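Local coordinates for protein ubiquinol-cytochrome C chaperone (PDB 6RWT) that probably acts as a Cbp3-type chaperone that binds newly made cytochrome b and assists assembly of respiratory complex III, at residues Q30-V39 / W142-Y151. Sequence-based numbering, arbitrary orientation. Where two conformers were deposited one is given.
Sequences QKRFYAQFQV and WPHACYLGAY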
# COMPACT_ATOMS: atom_id res chain seq x y z
N GLN A 30 9.93 -6.17 -4.01
CA GLN A 30 10.17 -7.43 -4.78
C GLN A 30 10.76 -7.12 -6.16
O GLN A 30 10.25 -6.25 -6.88
CB GLN A 30 8.88 -8.27 -4.89
CG GLN A 30 8.42 -8.86 -3.56
CD GLN A 30 7.06 -9.52 -3.65
OE1 GLN A 30 6.02 -8.86 -3.52
NE2 GLN A 30 7.05 -10.82 -3.88
N LYS A 31 11.84 -7.82 -6.52
CA LYS A 31 12.66 -7.47 -7.69
C LYS A 31 11.94 -7.58 -9.03
O LYS A 31 12.20 -6.78 -9.94
CB LYS A 31 13.95 -8.31 -7.72
CG LYS A 31 14.90 -8.06 -6.56
CD LYS A 31 15.60 -6.71 -6.66
CE LYS A 31 16.56 -6.50 -5.50
NZ LYS A 31 17.69 -7.47 -5.51
N ARG A 32 11.02 -8.54 -9.16
CA ARG A 32 10.31 -8.79 -10.42
C ARG A 32 9.56 -7.56 -10.95
O ARG A 32 9.46 -7.38 -12.16
CB ARG A 32 9.35 -9.98 -10.30
CG ARG A 32 8.88 -10.53 -11.64
CD ARG A 32 7.98 -11.75 -11.51
NE ARG A 32 7.69 -12.35 -12.81
CZ ARG A 32 6.82 -13.34 -13.02
NH1 ARG A 32 6.11 -13.86 -12.01
NH2 ARG A 32 6.64 -13.81 -14.26
N PHE A 33 9.05 -6.70 -10.06
CA PHE A 33 8.35 -5.49 -10.51
C PHE A 33 9.25 -4.64 -11.41
O PHE A 33 8.81 -4.13 -12.43
CB PHE A 33 7.88 -4.59 -9.35
CG PHE A 33 6.95 -5.25 -8.35
CD1 PHE A 33 5.85 -6.00 -8.76
CD2 PHE A 33 7.16 -5.07 -6.98
CE1 PHE A 33 5.00 -6.58 -7.83
CE2 PHE A 33 6.31 -5.64 -6.05
CZ PHE A 33 5.23 -6.40 -6.48
N TYR A 34 10.52 -4.52 -11.02
CA TYR A 34 11.48 -3.60 -11.64
C TYR A 34 12.29 -4.27 -12.76
O TYR A 34 12.74 -3.60 -13.70
CB TYR A 34 12.40 -3.01 -10.57
CG TYR A 34 11.64 -2.41 -9.39
CD1 TYR A 34 11.12 -1.11 -9.44
CD2 TYR A 34 11.41 -3.17 -8.24
CE1 TYR A 34 10.41 -0.58 -8.36
CE2 TYR A 34 10.70 -2.65 -7.16
CZ TYR A 34 10.20 -1.35 -7.22
OH TYR A 34 9.50 -0.85 -6.14
N ALA A 35 12.50 -5.57 -12.66
CA ALA A 35 13.15 -6.32 -13.73
C ALA A 35 12.09 -6.64 -14.81
O ALA A 35 11.84 -5.80 -15.68
CB ALA A 35 13.85 -7.55 -13.18
N GLN A 36 11.43 -7.79 -14.73
CA GLN A 36 10.55 -8.23 -15.82
C GLN A 36 9.40 -7.27 -16.14
O GLN A 36 9.15 -7.00 -17.31
CB GLN A 36 10.00 -9.64 -15.56
CG GLN A 36 9.19 -10.19 -16.74
CD GLN A 36 8.71 -11.62 -16.54
OE1 GLN A 36 8.78 -12.17 -15.44
NE2 GLN A 36 8.21 -12.22 -17.62
N PHE A 37 8.72 -6.74 -15.12
CA PHE A 37 7.49 -5.95 -15.35
C PHE A 37 7.74 -4.51 -15.82
O PHE A 37 6.80 -3.84 -16.24
CB PHE A 37 6.58 -5.92 -14.11
CG PHE A 37 5.98 -7.26 -13.70
CD1 PHE A 37 6.24 -8.45 -14.39
CD2 PHE A 37 5.15 -7.30 -12.58
CE1 PHE A 37 5.67 -9.65 -13.96
CE2 PHE A 37 4.58 -8.50 -12.16
CZ PHE A 37 4.84 -9.67 -12.86
N GLN A 38 8.99 -4.04 -15.73
CA GLN A 38 9.37 -2.69 -16.19
C GLN A 38 8.69 -1.54 -15.43
O GLN A 38 8.47 -0.46 -15.98
CB GLN A 38 9.17 -2.54 -17.72
CG GLN A 38 9.92 -3.58 -18.55
CD GLN A 38 11.43 -3.51 -18.40
OE1 GLN A 38 12.10 -4.54 -18.29
NE2 GLN A 38 11.99 -2.30 -18.40
N VAL A 39 8.40 -1.77 -14.14
CA VAL A 39 8.10 -0.65 -13.23
C VAL A 39 9.40 0.16 -13.09
O VAL A 39 10.46 -0.43 -12.84
CB VAL A 39 7.57 -1.11 -11.85
CG1 VAL A 39 7.39 0.09 -10.92
CG2 VAL A 39 6.26 -1.86 -11.99
N TRP A 142 0.95 -1.16 -22.05
CA TRP A 142 2.00 -1.70 -21.17
C TRP A 142 1.86 -3.22 -21.13
O TRP A 142 0.92 -3.72 -20.51
CB TRP A 142 1.86 -1.10 -19.76
CG TRP A 142 2.87 -1.57 -18.73
CD1 TRP A 142 4.09 -2.14 -18.96
CD2 TRP A 142 2.76 -1.43 -17.30
NE1 TRP A 142 4.73 -2.41 -17.77
CE2 TRP A 142 3.93 -1.98 -16.74
CE3 TRP A 142 1.77 -0.91 -16.45
CZ2 TRP A 142 4.15 -2.01 -15.35
CZ3 TRP A 142 1.99 -0.94 -15.07
CH2 TRP A 142 3.17 -1.49 -14.54
N PRO A 143 2.78 -3.96 -21.80
CA PRO A 143 2.67 -5.43 -21.89
C PRO A 143 2.49 -6.18 -20.56
O PRO A 143 1.81 -7.21 -20.54
CB PRO A 143 3.98 -5.85 -22.56
CG PRO A 143 4.36 -4.67 -23.38
CD PRO A 143 3.89 -3.46 -22.64
N HIS A 144 3.08 -5.67 -19.48
CA HIS A 144 3.02 -6.35 -18.17
C HIS A 144 1.94 -5.84 -17.20
O HIS A 144 1.88 -6.31 -16.06
CB HIS A 144 4.42 -6.32 -17.52
CG HIS A 144 5.44 -7.09 -18.30
ND1 HIS A 144 6.27 -6.50 -19.23
CD2 HIS A 144 5.76 -8.41 -18.28
CE1 HIS A 144 7.06 -7.42 -19.75
NE2 HIS A 144 6.77 -8.59 -19.20
N ALA A 145 1.09 -4.91 -17.63
CA ALA A 145 -0.01 -4.41 -16.78
C ALA A 145 -0.98 -5.49 -16.31
O ALA A 145 -1.40 -5.48 -15.16
CB ALA A 145 -0.78 -3.29 -17.49
N CYS A 146 -1.33 -6.42 -17.20
CA CYS A 146 -2.22 -7.54 -16.84
C CYS A 146 -1.57 -8.54 -15.87
O CYS A 146 -2.26 -9.18 -15.07
CB CYS A 146 -2.72 -8.25 -18.10
SG CYS A 146 -3.83 -7.23 -19.10
N TYR A 147 -0.25 -8.68 -15.94
CA TYR A 147 0.54 -9.48 -14.98
C TYR A 147 0.50 -8.87 -13.57
O TYR A 147 0.25 -9.57 -12.57
CB TYR A 147 2.02 -9.55 -15.41
CG TYR A 147 2.50 -10.86 -15.98
CD1 TYR A 147 2.88 -11.90 -15.13
CD2 TYR A 147 2.65 -11.05 -17.35
CE1 TYR A 147 3.36 -13.11 -15.64
CE2 TYR A 147 3.12 -12.24 -17.87
CZ TYR A 147 3.48 -13.27 -17.00
OH TYR A 147 3.95 -14.47 -17.49
N LEU A 148 0.75 -7.56 -13.50
CA LEU A 148 0.70 -6.85 -12.22
C LEU A 148 -0.73 -6.88 -11.65
O LEU A 148 -0.93 -7.08 -10.45
CB LEU A 148 1.21 -5.42 -12.36
CG LEU A 148 1.28 -4.57 -11.08
CD1 LEU A 148 2.11 -5.25 -9.99
CD2 LEU A 148 1.82 -3.17 -11.36
N GLY A 149 -1.72 -6.70 -12.52
CA GLY A 149 -3.12 -6.79 -12.11
C GLY A 149 -3.51 -8.14 -11.53
O GLY A 149 -4.22 -8.21 -10.52
N ALA A 150 -3.04 -9.23 -12.15
CA ALA A 150 -3.25 -10.57 -11.60
C ALA A 150 -2.66 -10.71 -10.19
O ALA A 150 -3.31 -11.26 -9.30
CB ALA A 150 -2.67 -11.64 -12.52
N TYR A 151 -1.45 -10.20 -9.99
CA TYR A 151 -0.82 -10.17 -8.65
C TYR A 151 -1.67 -9.39 -7.64
O TYR A 151 -1.90 -9.86 -6.53
CB TYR A 151 0.60 -9.59 -8.74
CG TYR A 151 1.24 -9.20 -7.42
CD1 TYR A 151 1.86 -10.15 -6.60
CD2 TYR A 151 1.26 -7.87 -7.00
CE1 TYR A 151 2.45 -9.78 -5.40
CE2 TYR A 151 1.85 -7.49 -5.80
CZ TYR A 151 2.45 -8.45 -5.00
OH TYR A 151 3.05 -8.08 -3.81
O HOH W 1 7.96 -10.99 -20.05
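Phe37, in the loop between helices 2-28 and 43-61, lays its ring against the first turn of helix 145-161. Tyr147 CB sits over one face of that ring, 4.2 Å from the Phe37 ring centroid in a CH-pi contact. With CG anti to its carbonyl carbon (chi1 -66°), the Phe37 ring lies between Tyr147 and the methylene Arg32 CG, which lies over the opposite face. The Phe37 and Tyr147 rings meet obliquely, planes 45° apart, with Phe37 CZ 3.7 Å from Tyr147 CD1. Phe37 CA lies over the His144 imidazole face in a second CH-pi contact; the two rings themselves are nearly parallel but slid apart. Phe33 turns its edge to the face of Tyr151, one turn beyond Tyr147 along the helix, in an offset edge-to-face pair, centroids of the two rings 5.3 Å apart, while Phe33 CE1 packs on Leu148 CD1 at 3.8 Å. The Tyr151 hydroxyl is hydrogen-bonded to His53 of helix 43-61, and Met49 of that helix also touches Phe33. Toward the start of the 142-151 segment, Val39 CG2 abuts the edge of the Trp142 indole. There Trp142 NE1 donates to Phe37 O over 2.9 Å, nearly in line with the carbonyl but bent at the hydrogen (140°). At the outer edge, Arg32 NE and NH2 both grip Gln36 OE1 within the loop, holding the guanidinium with one face toward Tyr147 CD1 and NH2 3.6 Å from Tyr147 CE1. Gln36 NE2 gives a 2.7 Å bond to a water oxygen, which lies in the His144 ring plane and also bonds to His144 NE2. The indole N-H thus satisfies the Phe37 carbonyl beside the aromatic packing, while water bridges loop and helix start at the polar rim.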